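Hydrogenase maturation factor (Thermoanaerobacter tengcongensis, PDB 3VTH) probably transfers the carbamoyl group of carbamoyl phosphate, at the expense of ATP, to the C terminus of HypE during maturation of [NiFe]-hydrogenases. Local coordinates at residues Phe161-Lys166 with Gln182-Phe187; Val218-Ile223 with Ala311-Leu316; Gln442-Lys447 with Thr468-Ser473; Lys500-Ala505 with Asn686-Glu691; Lys612-Leu615 with Gln619-Met622. One frame throughout, in Å; residues are numbered along the deposited sequence.

Interaction 1 (Phe161-Lys166 with Gln182-Phe187); sequences FPMCEK and QPVACF. With ZN (zinc ion), chain D.
C164 and C186 meet through a zinc ion, each binding it at 2.3 Å from SG. The two sulfurs stand 3.6 Å apart, C164 SG to C186 SG, and subtend about 103° at the metal, close to the tetrahedral value. Both cysteines hold SG between their own backbone N and carbonyl carbon (chi1 71° and 73°), which turns the thiolates of the two segments toward one another and onto the ion. C167 and C189 supply the other two ligands, completing the Cys4 site of a HypF finger. C164 has a second task as N-cap of helix 165-171: its side chain accepts from a backbone N in the first turn, and such N-H donation probably eases the negative charge that gathers on the sulfur.

Beside the metal centre the apolar part is slighter. M163 crosses V184 at about a right angle, with SD resting 3.5 Å from V184 CG1. Its CG lies 3.8 Å from V184 O, so the methionine side chain lies against both a methyl and the carbonyl oxygen of V184. V184 is buried, whereas M163 remains partly exposed, and beyond it E165 and K166 turn to the surface.

The buried flank is closed by other parts of the chain. R153 donates to F161 O through NH2 and to V184 O through NH1, bridging the two segments. V184 also packs on C167, E170 and Y171 of helix 165-171, so that the loop leading on to strand 193-196 is folded back against that helix.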
# COMPACT_ATOMS: atom_id res chain seq x y z
N PHE A 161 -7.81 29.78 -4.24
CA PHE A 161 -7.99 30.37 -2.92
C PHE A 161 -6.90 31.40 -2.62
O PHE A 161 -5.98 31.12 -1.86
CB PHE A 161 -7.96 29.28 -1.85
CG PHE A 161 -9.14 28.34 -1.90
CD1 PHE A 161 -10.38 28.73 -1.38
CD2 PHE A 161 -9.00 27.07 -2.46
CE1 PHE A 161 -11.48 27.86 -1.43
CE2 PHE A 161 -10.10 26.19 -2.51
CZ PHE A 161 -11.33 26.59 -1.99
N PRO A 162 -6.99 32.60 -3.23
CA PRO A 162 -5.95 33.61 -2.93
C PRO A 162 -5.93 34.00 -1.45
O PRO A 162 -6.98 34.12 -0.83
CB PRO A 162 -6.36 34.81 -3.80
CG PRO A 162 -7.79 34.62 -4.06
CD PRO A 162 -8.02 33.13 -4.14
N MET A 163 -4.73 34.18 -0.91
CA MET A 163 -4.55 34.47 0.52
C MET A 163 -5.18 35.81 0.87
O MET A 163 -5.05 36.78 0.11
CB MET A 163 -3.06 34.57 0.89
CG MET A 163 -2.25 33.31 0.77
SD MET A 163 -0.50 33.68 1.15
CE MET A 163 -0.01 34.72 -0.24
N CYS A 164 -5.84 35.85 2.02
CA CYS A 164 -6.30 37.11 2.61
C CYS A 164 -5.10 37.91 3.12
O CYS A 164 -3.97 37.39 3.19
CB CYS A 164 -7.27 36.84 3.76
SG CYS A 164 -6.48 36.14 5.24
N GLU A 165 -5.34 39.16 3.47
CA GLU A 165 -4.31 40.07 3.98
C GLU A 165 -3.57 39.50 5.20
O GLU A 165 -2.35 39.64 5.31
CB GLU A 165 -4.93 41.43 4.31
CG GLU A 165 -3.94 42.52 4.72
CD GLU A 165 -4.61 43.86 5.06
OE1 GLU A 165 -5.81 43.89 5.43
OE2 GLU A 165 -3.92 44.89 4.98
N LYS A 166 -4.29 38.85 6.10
CA LYS A 166 -3.66 38.29 7.30
C LYS A 166 -2.76 37.09 6.98
O LYS A 166 -1.65 36.96 7.53
CB LYS A 166 -4.70 37.88 8.34
CG LYS A 166 -5.36 39.04 9.05
CD LYS A 166 -5.94 38.56 10.38
CE LYS A 166 -7.40 38.18 10.26
NZ LYS A 166 -8.25 39.40 10.47
N GLN A 182 3.36 27.41 1.41
CA GLN A 182 2.57 27.42 0.17
C GLN A 182 1.06 27.20 0.36
O GLN A 182 0.28 27.83 -0.33
CB GLN A 182 3.14 26.45 -0.88
CG GLN A 182 4.52 26.87 -1.43
CD GLN A 182 4.51 28.29 -1.98
OE1 GLN A 182 3.71 28.63 -2.86
NE2 GLN A 182 5.40 29.12 -1.45
N PRO A 183 0.65 26.32 1.30
CA PRO A 183 -0.79 26.13 1.46
C PRO A 183 -1.51 27.04 2.49
O PRO A 183 -2.67 26.81 2.79
CB PRO A 183 -0.89 24.68 1.92
CG PRO A 183 0.37 24.43 2.67
CD PRO A 183 1.43 25.35 2.09
N VAL A 184 -0.83 28.06 3.02
CA VAL A 184 -1.42 28.89 4.08
C VAL A 184 -2.81 29.46 3.73
O VAL A 184 -3.02 30.07 2.67
CB VAL A 184 -0.45 30.04 4.53
CG1 VAL A 184 -0.19 31.02 3.39
CG2 VAL A 184 -1.00 30.77 5.76
N ALA A 185 -3.76 29.26 4.64
CA ALA A 185 -5.12 29.76 4.47
C ALA A 185 -5.79 29.81 5.83
O ALA A 185 -5.21 29.33 6.82
CB ALA A 185 -5.92 28.85 3.52
N CYS A 186 -7.01 30.34 5.88
CA CYS A 186 -7.74 30.52 7.13
C CYS A 186 -9.24 30.49 6.87
O CYS A 186 -9.67 30.23 5.74
CB CYS A 186 -7.34 31.84 7.79
SG CYS A 186 -7.99 33.34 6.96
N PHE A 187 -10.05 30.76 7.90
CA PHE A 187 -11.51 30.83 7.74
C PHE A 187 -11.93 31.77 6.60
O PHE A 187 -12.87 31.48 5.86
CB PHE A 187 -12.20 31.28 9.04
CG PHE A 187 -12.48 30.15 10.00
CD1 PHE A 187 -13.42 29.17 9.68
CD2 PHE A 187 -11.82 30.07 11.22
CE1 PHE A 187 -13.70 28.13 10.57
CE2 PHE A 187 -12.09 29.02 12.12
CZ PHE A 187 -13.03 28.06 11.79
ZN ZN D . -6.50 33.82 5.27

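Interaction 2 (Val218-Ile223 with Ala311-Leu316); sequences VAIKGI and APIHYL
I313, whose tip touches I220 and K221, also lies on one face of the H314 imidazole, the flat group beside this contact. Its CG1 sits 4.1 Å above the ring plane, displaced toward the rim. The ring of Y310 meets the same imidazole with the planes at about 60°.

The side chains meet through apolar contacts alone. I313 CD1 comes within 3.6 Å of I220 CG2, and the two isoleucines slide past each other in opposite directions. CG1 of I313 is tucked between the backbone N and the carbonyl carbon (chi1 54°); with the chain then extended, the terminal methyl reaches across to the strand. The same methyl lies 3.8 Å from K221 O. Farther along, I223 CG1 packs more loosely on A311 CB, 4.3 Å away.

A311 occupies the N-cap position, and its O accepts from H314 N in the first turn. K221 turns its side chain away from the helix, and its NZ is hydrogen-bonded to N358 O and R360 O.

Within this YrdC-like domain, strand 218-221 runs between strands 354-358 and 226-229, pairing with each through its backbone. I220 also leans on A229. Helix 312-320 covers the sheet here; its I313 and L316 pack on I205 of helix 204-213, while P312 and Y315 reach helix 115-121.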
# COMPACT_ATOMS: atom_id res chain seq x y z
N VAL A 218 -22.78 8.51 6.76
CA VAL A 218 -22.29 9.80 6.30
C VAL A 218 -21.20 9.62 5.24
O VAL A 218 -20.29 8.80 5.42
CB VAL A 218 -21.79 10.68 7.49
CG1 VAL A 218 -22.89 10.83 8.56
CG2 VAL A 218 -20.57 10.08 8.15
N ALA A 219 -21.30 10.35 4.14
CA ALA A 219 -20.23 10.38 3.15
C ALA A 219 -19.40 11.61 3.41
O ALA A 219 -19.90 12.74 3.38
CB ALA A 219 -20.80 10.38 1.72
N ILE A 220 -18.11 11.39 3.71
CA ILE A 220 -17.24 12.46 4.16
C ILE A 220 -16.16 12.68 3.12
O ILE A 220 -15.43 11.74 2.78
CB ILE A 220 -16.57 12.09 5.52
CG1 ILE A 220 -17.65 11.91 6.61
CG2 ILE A 220 -15.56 13.13 5.94
CD1 ILE A 220 -17.11 11.35 7.93
N LYS A 221 -16.04 13.90 2.62
CA LYS A 221 -14.93 14.22 1.71
C LYS A 221 -13.66 14.38 2.53
O LYS A 221 -13.57 15.26 3.38
CB LYS A 221 -15.21 15.47 0.87
CG LYS A 221 -14.15 15.72 -0.21
CD LYS A 221 -14.52 16.90 -1.10
CE LYS A 221 -13.35 17.33 -1.99
NZ LYS A 221 -13.78 18.45 -2.89
N GLY A 222 -12.68 13.52 2.27
CA GLY A 222 -11.43 13.55 3.01
C GLY A 222 -10.33 13.94 2.07
O GLY A 222 -10.58 14.57 1.03
N ILE A 223 -9.12 13.50 2.37
CA ILE A 223 -7.92 13.95 1.66
C ILE A 223 -7.87 13.30 0.28
O ILE A 223 -7.71 13.99 -0.74
CB ILE A 223 -6.66 13.57 2.50
CG1 ILE A 223 -6.62 14.35 3.82
CG2 ILE A 223 -5.37 13.79 1.72
CD1 ILE A 223 -6.63 15.88 3.65
N ALA A 311 -6.99 14.12 9.38
CA ALA A 311 -7.30 15.46 8.89
C ALA A 311 -7.96 16.23 10.03
O ALA A 311 -8.50 15.62 10.95
CB ALA A 311 -8.21 15.38 7.67
N PRO A 312 -7.92 17.58 9.97
CA PRO A 312 -8.56 18.33 11.07
C PRO A 312 -10.04 18.00 11.30
O PRO A 312 -10.48 18.03 12.46
CB PRO A 312 -8.39 19.79 10.64
CG PRO A 312 -7.13 19.76 9.81
CD PRO A 312 -7.24 18.48 9.02
N ILE A 313 -10.80 17.72 10.24
CA ILE A 313 -12.21 17.35 10.41
C ILE A 313 -12.42 16.14 11.34
O ILE A 313 -13.46 16.05 12.00
CB ILE A 313 -12.95 17.12 9.07
CG1 ILE A 313 -12.22 16.08 8.20
CG2 ILE A 313 -13.14 18.46 8.32
CD1 ILE A 313 -13.12 15.41 7.15
N HIS A 314 -11.46 15.21 11.36
CA HIS A 314 -11.59 14.01 12.20
C HIS A 314 -11.45 14.36 13.67
O HIS A 314 -12.21 13.87 14.50
CB HIS A 314 -10.56 12.93 11.86
CG HIS A 314 -10.51 12.56 10.41
ND1 HIS A 314 -11.63 12.24 9.68
CD2 HIS A 314 -9.46 12.43 9.57
CE1 HIS A 314 -11.28 11.96 8.44
NE2 HIS A 314 -9.97 12.07 8.35
N TYR A 315 -10.47 15.21 13.98
CA TYR A 315 -10.29 15.67 15.36
C TYR A 315 -11.50 16.44 15.84
O TYR A 315 -11.91 16.31 17.01
CB TYR A 315 -9.04 16.54 15.49
CG TYR A 315 -7.74 15.79 15.31
CD1 TYR A 315 -7.15 15.12 16.38
CD2 TYR A 315 -7.10 15.76 14.07
CE1 TYR A 315 -5.93 14.42 16.21
CE2 TYR A 315 -5.90 15.07 13.89
CZ TYR A 315 -5.32 14.42 14.97
OH TYR A 315 -4.14 13.76 14.78
N LEU A 316 -12.07 17.26 14.96
CA LEU A 316 -13.29 18.00 15.29
C LEU A 316 -14.47 17.05 15.54
O LEU A 316 -15.21 17.20 16.52
CB LEU A 316 -13.62 19.00 14.18
CG LEU A 316 -12.65 20.18 14.01
CD1 LEU A 316 -12.99 21.00 12.76
CD2 LEU A 316 -12.60 21.07 15.24

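Interaction 3 (Gln442-Lys447 with Thr468-Ser473)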
# COMPACT_ATOMS: atom_id res chain seq x y z
N GLN A 442 -4.55 7.32 -14.46
CA GLN A 442 -3.46 7.45 -13.51
C GLN A 442 -2.11 7.25 -14.19
O GLN A 442 -1.15 7.96 -13.87
CB GLN A 442 -3.65 6.49 -12.32
CG GLN A 442 -4.77 6.95 -11.38
CD GLN A 442 -4.65 8.41 -10.97
OE1 GLN A 442 -3.77 8.78 -10.18
NE2 GLN A 442 -5.53 9.25 -11.51
N ILE A 443 -2.04 6.32 -15.13
CA ILE A 443 -0.81 6.16 -15.91
C ILE A 443 -0.46 7.49 -16.61
O ILE A 443 0.68 7.94 -16.54
CB ILE A 443 -0.88 4.97 -16.90
CG1 ILE A 443 -0.82 3.64 -16.13
CG2 ILE A 443 0.27 5.02 -17.92
CD1 ILE A 443 -1.04 2.44 -17.02
N GLU A 444 -1.44 8.13 -17.24
CA GLU A 444 -1.19 9.39 -17.95
C GLU A 444 -0.75 10.48 -16.98
O GLU A 444 0.17 11.24 -17.27
CB GLU A 444 -2.42 9.85 -18.76
CG GLU A 444 -2.77 8.92 -19.92
CD GLU A 444 -1.63 8.71 -20.91
OE1 GLU A 444 -1.19 7.56 -21.09
OE2 GLU A 444 -1.16 9.71 -21.51
N ARG A 445 -1.36 10.51 -15.81
CA ARG A 445 -1.03 11.53 -14.82
C ARG A 445 0.34 11.38 -14.14
O ARG A 445 1.00 12.38 -13.83
CB ARG A 445 -2.15 11.64 -13.80
CG ARG A 445 -3.19 12.63 -14.31
CD ARG A 445 -4.56 12.19 -14.00
NE ARG A 445 -4.77 12.09 -12.56
CZ ARG A 445 -5.88 12.48 -11.94
NH1 ARG A 445 -5.98 12.34 -10.64
NH2 ARG A 445 -6.89 13.00 -12.64
N TYR A 446 0.75 10.14 -13.90
CA TYR A 446 2.08 9.87 -13.37
C TYR A 446 3.15 10.20 -14.41
O TYR A 446 4.19 10.76 -14.08
CB TYR A 446 2.18 8.40 -12.90
CG TYR A 446 1.78 8.16 -11.45
CD1 TYR A 446 2.72 7.71 -10.51
CD2 TYR A 446 0.47 8.36 -11.02
CE1 TYR A 446 2.37 7.48 -9.19
CE2 TYR A 446 0.09 8.12 -9.68
CZ TYR A 446 1.05 7.67 -8.78
OH TYR A 446 0.70 7.43 -7.47
N LYS A 447 2.89 9.86 -15.68
CA LYS A 447 3.81 10.24 -16.77
C LYS A 447 4.00 11.74 -16.88
O LYS A 447 5.12 12.21 -17.10
CB LYS A 447 3.34 9.70 -18.13
CG LYS A 447 3.46 8.17 -18.26
CD LYS A 447 3.19 7.69 -19.70
CE LYS A 447 1.79 8.01 -20.15
NZ LYS A 447 1.57 7.54 -21.55
N THR A 468 -2.06 -6.55 -19.20
CA THR A 468 -1.33 -7.15 -20.34
C THR A 468 -1.86 -6.61 -21.68
O THR A 468 -1.08 -6.20 -22.54
CB THR A 468 -1.42 -8.69 -20.30
OG1 THR A 468 -0.81 -9.16 -19.10
CG2 THR A 468 -0.71 -9.32 -21.54
N GLN A 469 -3.19 -6.61 -21.83
CA GLN A 469 -3.84 -6.06 -23.02
C GLN A 469 -3.45 -4.60 -23.23
O GLN A 469 -3.23 -4.16 -24.36
CB GLN A 469 -5.37 -6.24 -22.94
CG GLN A 469 -5.76 -7.74 -22.93
CD GLN A 469 -7.08 -8.08 -22.22
OE1 GLN A 469 -7.93 -7.21 -22.02
NE2 GLN A 469 -7.25 -9.35 -21.87
N TYR A 470 -3.35 -3.84 -22.14
CA TYR A 470 -2.88 -2.47 -22.23
C TYR A 470 -1.43 -2.42 -22.72
O TYR A 470 -1.14 -1.67 -23.64
CB TYR A 470 -3.05 -1.73 -20.89
CG TYR A 470 -2.43 -0.33 -20.90
CD1 TYR A 470 -3.02 0.72 -21.60
CD2 TYR A 470 -1.25 -0.08 -20.21
CE1 TYR A 470 -2.44 2.01 -21.59
CE2 TYR A 470 -0.67 1.18 -20.20
CZ TYR A 470 -1.26 2.21 -20.87
OH TYR A 470 -0.64 3.44 -20.84
N ALA A 471 -0.55 -3.22 -22.12
CA ALA A 471 0.86 -3.28 -22.53
C ALA A 471 1.02 -3.58 -24.02
O ALA A 471 1.77 -2.90 -24.72
CB ALA A 471 1.63 -4.30 -21.71
N LYS A 472 0.29 -4.59 -24.50
CA LYS A 472 0.34 -4.99 -25.90
C LYS A 472 -0.23 -3.93 -26.82
O LYS A 472 0.17 -3.85 -27.97
CB LYS A 472 -0.41 -6.30 -26.12
CG LYS A 472 0.02 -7.46 -25.25
CD LYS A 472 1.46 -7.89 -25.53
CE LYS A 472 1.56 -9.41 -25.71
NZ LYS A 472 0.83 -10.19 -24.68
N SER A 473 -1.15 -3.11 -26.30
CA SER A 473 -1.72 -2.01 -27.09
C SER A 473 -0.72 -0.89 -27.39
O SER A 473 -0.98 -0.04 -28.24
CB SER A 473 -2.94 -1.41 -26.37
OG SER A 473 -2.57 -0.32 -25.53
O HOH W 1 -2.39 5.35 -20.29
O HOH W 2 1.73 4.63 -21.43
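I443 and Y470 join two neighbouring helices, 433-449 and 466-473, of the Kae1-like domain, a member of the actin-like ATPase superfamily.

The apolar contact is made by two methyls of one isoleucine. I443 CD1 approaches Y470 CE2 to 3.4 Å, while I443 CG2 lies 3.4 Å from Y470 OH. The side chains come from opposite directions: the tyrosine reaches over to the other helix by holding CG anti to its own nitrogen (chi1 174°), which brings the hydroxyl to I443. I440 and F436, one and two turns before E444 on the same helix, also touch Y470.

The polar contacts go through water. Y470 OH donates to one water, which in turn donates a hydrogen bond to E444 OE1 at 2.6 Å. A second water donates to the hydroxyl of Y470, its oxygen 2.7 Å from OH, and accepts from K447 NZ. The hydroxyl thus both gives and receives. A phenylalanine in place of Y470 would probably leave both waters without their shared mate and break the water-borne link between the helices.

Charge pairing stays within one helix. K447 NZ bonds E444 OE1 at 2.8 Å, meeting it on the syn side but 32° out of the carboxylate plane.

On the other helix, S473 OG donates to Y470 O at 2.7 Å, in the carbonyl plane and onto a lone pair.

Interaction 4 (Lys500-Ala505 with Asn686-Glu691); sequences KVIGIA and NLIRKE
I502 leaves its strand toward I688 on the facing helix, the two side chains crossing at a slant. From CB the longer branch carries the contact: CG1 lies 3.8 Å from I688 CG2. The tip, CD1, goes farther and nestles against the helix backbone. It is 3.9 Å from the same I688 CG2, 4.2 Å from I688 CB and 4.1 Å from R689 N. I688 presents its methyl by keeping CG2 anti to the nitrogen of its own backbone, CG1 taking the place beside that nitrogen.

R689 meets the isoleucine through its backbone N and, more distantly, CB, and leads its guanidinium away. There NH2 donates to N686 OD1 at 2.9 Å, a bent bond with 136° at the hydrogen. NH1 is bonded to N695 OD1 and S720 O, and F722 adds a cation-pi contact, so the charged end is held from several sides.

I522, which touches both I502 and I688, fills in beside the pair from strand 517-525. Strand 501-507 runs antiparallel to that strand and parallel to 696-700. A long helix, 666-692, laid over such a mixed central sheet through branched aliphatic side chains belongs to the alpha/beta architecture of the actin-like ATPase superfamily.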
# COMPACT_ATOMS: atom_id res chain seq x y z
N LYS A 500 21.61 -14.43 -7.52
CA LYS A 500 20.70 -15.56 -7.42
C LYS A 500 20.30 -15.82 -5.97
O LYS A 500 21.15 -15.96 -5.10
CB LYS A 500 21.31 -16.82 -8.04
CG LYS A 500 21.19 -16.91 -9.57
CD LYS A 500 21.91 -18.14 -10.07
CE LYS A 500 22.44 -17.98 -11.49
NZ LYS A 500 21.40 -18.24 -12.51
N VAL A 501 19.00 -15.87 -5.72
CA VAL A 501 18.48 -16.17 -4.40
C VAL A 501 17.55 -17.37 -4.51
O VAL A 501 17.12 -17.74 -5.61
CB VAL A 501 17.68 -14.96 -3.81
CG1 VAL A 501 18.58 -13.76 -3.61
CG2 VAL A 501 16.47 -14.57 -4.70
N ILE A 502 17.23 -17.99 -3.37
CA ILE A 502 16.14 -18.96 -3.30
C ILE A 502 14.84 -18.18 -3.11
O ILE A 502 14.69 -17.46 -2.13
CB ILE A 502 16.35 -19.94 -2.14
CG1 ILE A 502 17.61 -20.79 -2.41
CG2 ILE A 502 15.13 -20.81 -1.95
CD1 ILE A 502 18.20 -21.49 -1.17
N GLY A 503 13.92 -18.31 -4.07
CA GLY A 503 12.71 -17.51 -4.07
C GLY A 503 11.54 -18.41 -3.74
O GLY A 503 11.28 -19.39 -4.44
N ILE A 504 10.84 -18.11 -2.64
CA ILE A 504 9.66 -18.87 -2.24
C ILE A 504 8.44 -17.98 -2.54
O ILE A 504 8.21 -16.98 -1.88
CB ILE A 504 9.76 -19.27 -0.75
CG1 ILE A 504 11.02 -20.15 -0.57
CG2 ILE A 504 8.48 -19.96 -0.29
CD1 ILE A 504 11.42 -20.46 0.83
N ALA A 505 7.71 -18.34 -3.59
CA ALA A 505 6.63 -17.52 -4.07
C ALA A 505 5.32 -18.28 -3.85
O ALA A 505 5.00 -19.22 -4.59
CB ALA A 505 6.83 -17.20 -5.53
N ASN A 686 16.61 -25.94 2.48
CA ASN A 686 17.86 -26.56 2.92
C ASN A 686 18.45 -27.49 1.86
O ASN A 686 19.67 -27.50 1.66
CB ASN A 686 17.66 -27.29 4.24
CG ASN A 686 17.97 -26.42 5.43
OD1 ASN A 686 19.12 -26.17 5.74
ND2 ASN A 686 16.93 -25.90 6.07
N LEU A 687 17.58 -28.26 1.21
CA LEU A 687 17.96 -29.11 0.08
C LEU A 687 18.63 -28.28 -1.01
O LEU A 687 19.68 -28.63 -1.52
CB LEU A 687 16.74 -29.84 -0.48
CG LEU A 687 16.28 -31.09 0.27
CD1 LEU A 687 14.86 -31.45 -0.14
CD2 LEU A 687 17.25 -32.29 0.03
N ILE A 688 18.01 -27.14 -1.34
CA ILE A 688 18.48 -26.28 -2.41
C ILE A 688 19.82 -25.62 -2.05
O ILE A 688 20.74 -25.59 -2.87
CB ILE A 688 17.39 -25.27 -2.81
CG1 ILE A 688 16.19 -26.03 -3.38
CG2 ILE A 688 17.92 -24.27 -3.83
CD1 ILE A 688 14.90 -25.19 -3.42
N ARG A 689 19.94 -25.14 -0.81
CA ARG A 689 21.22 -24.61 -0.33
C ARG A 689 22.37 -25.63 -0.42
O ARG A 689 23.49 -25.30 -0.81
CB ARG A 689 21.09 -24.06 1.11
CG ARG A 689 22.43 -23.65 1.75
CD ARG A 689 22.23 -22.82 3.01
NE ARG A 689 21.72 -23.64 4.11
CZ ARG A 689 21.49 -23.20 5.34
NH1 ARG A 689 21.73 -21.93 5.69
NH2 ARG A 689 21.01 -24.04 6.24
N LYS A 690 22.08 -26.88 -0.03
CA LYS A 690 23.07 -27.95 -0.09
C LYS A 690 23.55 -28.16 -1.53
O LYS A 690 24.75 -28.30 -1.77
CB LYS A 690 22.50 -29.25 0.51
CG LYS A 690 23.52 -30.15 1.21
CD LYS A 690 24.08 -31.21 0.28
CE LYS A 690 25.47 -31.67 0.71
NZ LYS A 690 26.50 -30.60 0.52
N GLU A 691 22.62 -28.13 -2.49
CA GLU A 691 22.94 -28.25 -3.92
C GLU A 691 23.71 -27.06 -4.50
O GLU A 691 24.66 -27.24 -5.26
CB GLU A 691 21.67 -28.45 -4.75
CG GLU A 691 21.14 -29.87 -4.83
CD GLU A 691 19.89 -29.98 -5.72
OE1 GLU A 691 18.81 -29.52 -5.29
OE2 GLU A 691 20.00 -30.52 -6.85

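Interaction 5 (Lys612-Leu615 with Gln619-Met622). With AP2 (phosphomethylphosphonic acid adenosyl ester), chain H.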
# COMPACT_ATOMS: atom_id res chain seq x y z
N LYS A 612 -17.81 -23.28 3.07
CA LYS A 612 -17.90 -23.99 1.80
C LYS A 612 -17.92 -23.01 0.64
O LYS A 612 -17.58 -23.37 -0.49
CB LYS A 612 -19.13 -24.91 1.74
CG LYS A 612 -19.19 -25.98 2.83
CD LYS A 612 -19.39 -27.39 2.25
CE LYS A 612 -20.77 -27.59 1.63
NZ LYS A 612 -20.85 -28.87 0.86
N GLU A 613 -18.32 -21.78 0.93
CA GLU A 613 -18.37 -20.72 -0.06
C GLU A 613 -17.83 -19.42 0.54
O GLU A 613 -18.02 -19.17 1.72
CB GLU A 613 -19.80 -20.52 -0.58
CG GLU A 613 -20.49 -21.83 -0.98
CD GLU A 613 -21.81 -21.62 -1.71
OE1 GLU A 613 -22.76 -22.37 -1.42
OE2 GLU A 613 -21.90 -20.71 -2.56
N VAL A 614 -17.16 -18.63 -0.28
CA VAL A 614 -16.58 -17.37 0.17
C VAL A 614 -17.10 -16.17 -0.64
O VAL A 614 -17.50 -16.32 -1.81
CB VAL A 614 -15.03 -17.39 0.18
CG1 VAL A 614 -14.49 -18.49 1.13
CG2 VAL A 614 -14.47 -17.56 -1.23
N LEU A 615 -17.07 -15.00 -0.02
CA LEU A 615 -17.61 -13.77 -0.60
C LEU A 615 -16.52 -12.99 -1.31
O LEU A 615 -16.80 -12.23 -2.23
CB LEU A 615 -18.29 -12.92 0.48
CG LEU A 615 -19.47 -13.62 1.20
CD1 LEU A 615 -20.07 -12.77 2.34
CD2 LEU A 615 -20.56 -14.03 0.21
N GLN A 619 -10.76 -15.03 1.63
CA GLN A 619 -11.54 -15.01 2.86
C GLN A 619 -11.32 -16.27 3.69
O GLN A 619 -11.08 -16.20 4.90
CB GLN A 619 -13.03 -14.83 2.58
CG GLN A 619 -13.91 -14.87 3.84
CD GLN A 619 -15.38 -14.60 3.57
OE1 GLN A 619 -16.11 -14.14 4.45
NE2 GLN A 619 -15.82 -14.91 2.36
N ALA A 620 -11.38 -17.43 3.03
CA ALA A 620 -11.26 -18.70 3.74
C ALA A 620 -9.86 -18.85 4.33
O ALA A 620 -9.70 -19.34 5.43
CB ALA A 620 -11.60 -19.87 2.81
N ALA A 621 -8.84 -18.37 3.62
CA ALA A 621 -7.48 -18.47 4.17
C ALA A 621 -7.28 -17.57 5.40
O ALA A 621 -6.61 -17.96 6.36
CB ALA A 621 -6.43 -18.20 3.09
N MET A 622 -7.89 -16.39 5.39
CA MET A 622 -7.87 -15.48 6.52
C MET A 622 -8.57 -16.07 7.74
O MET A 622 -8.09 -15.94 8.86
CB MET A 622 -8.51 -14.13 6.13
CG MET A 622 -7.69 -13.38 5.07
SD MET A 622 -8.57 -11.95 4.39
CE MET A 622 -8.49 -10.85 5.80
PB AP2 H . -2.65 -13.98 -7.12
O1B AP2 H . -2.97 -15.17 -6.25
O2B AP2 H . -1.22 -13.85 -7.56
O3B AP2 H . -3.67 -13.78 -8.21
C3A AP2 H . -2.94 -12.59 -5.99
PA AP2 H . -1.78 -12.47 -4.60
O1A AP2 H . -2.15 -11.10 -4.04
O2A AP2 H . -0.34 -12.78 -4.90
O5' AP2 H . -2.25 -13.63 -3.57
C5' AP2 H . -3.50 -13.46 -2.91
C4' AP2 H . -3.85 -14.81 -2.34
O4' AP2 H . -3.01 -15.09 -1.22
C3' AP2 H . -5.26 -14.88 -1.81
O3' AP2 H . -6.20 -15.07 -2.88
C2' AP2 H . -5.14 -16.08 -0.89
O2' AP2 H . -5.26 -17.25 -1.70
C1' AP2 H . -3.72 -15.95 -0.32
N9 AP2 H . -3.85 -15.37 1.05
C8 AP2 H . -4.32 -14.14 1.39
N7 AP2 H . -4.35 -13.97 2.74
C5 AP2 H . -3.89 -15.11 3.30
C6 AP2 H . -3.65 -15.61 4.67
N6 AP2 H . -3.92 -14.84 5.76
N1 AP2 H . -3.17 -16.88 4.80
C2 AP2 H . -2.88 -17.66 3.74
N3 AP2 H . -3.08 -17.27 2.46
C4 AP2 H . -3.57 -16.03 2.19
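V614 is extended (phi/psi -123°/154°), and only three residues separate L615 from Q619, so the chain doubles back and the CA atoms of V614 and Q619 come within 6.2 Å as helix 619-626 begins.

V614 faces the first turn of that helix. Its CG1 packs on A620 CB at 3.6 Å and lies 3.8 Å from A620 N, while its CB is 4.0 Å from Q619 CB. Q619 stretches out with CG anti to the nitrogen of its main chain (chi1 177°), and this carries its end back to the loop, beside L615; the two side chains run alongside, pointing the same way. V614 and A620 both also touch I551 of helix 551-559, which shuts the small apolar cluster, whereas L615 is exposed.

On the next residues the helix meets the nucleotide. A621 CB approaches N3 of the adenine of the bound ADP-like analogue, phosphomethylphosphonic acid adenosyl ester, to 3.5 Å. M622 CG is 4.1 Å from N6 of the same adenine, and the methionine also touches the second nucleotide, diphosphomethylphosphonic acid adenosyl ester. E625, later in the helix, is hydrogen-bonded to the first ligand. The contact lies at the start of a helix whose A621 belongs to the nucleotide pocket of the Kae1-like domain.

From the N terminus, interactions 1, 2 and 3 follow in series, each closing before the next opens. Interaction 1 closes a 15-residue loop of a zinc finger; interaction 2 spans 87 residues of the YrdC-like domain, with its centre about 20 Å from that of interaction 1. Interaction 3 then shuts a 20-residue loop and joins two helices of the first Kae1-like part. Interaction 4 closes the longest loop, 180 residues, tying a sheet strand to a late helix of the second part. Interaction 5, which closes a loop of three residues, is nested inside it, with centres about 31 Å apart. No two loops cross, and no two contacts touch.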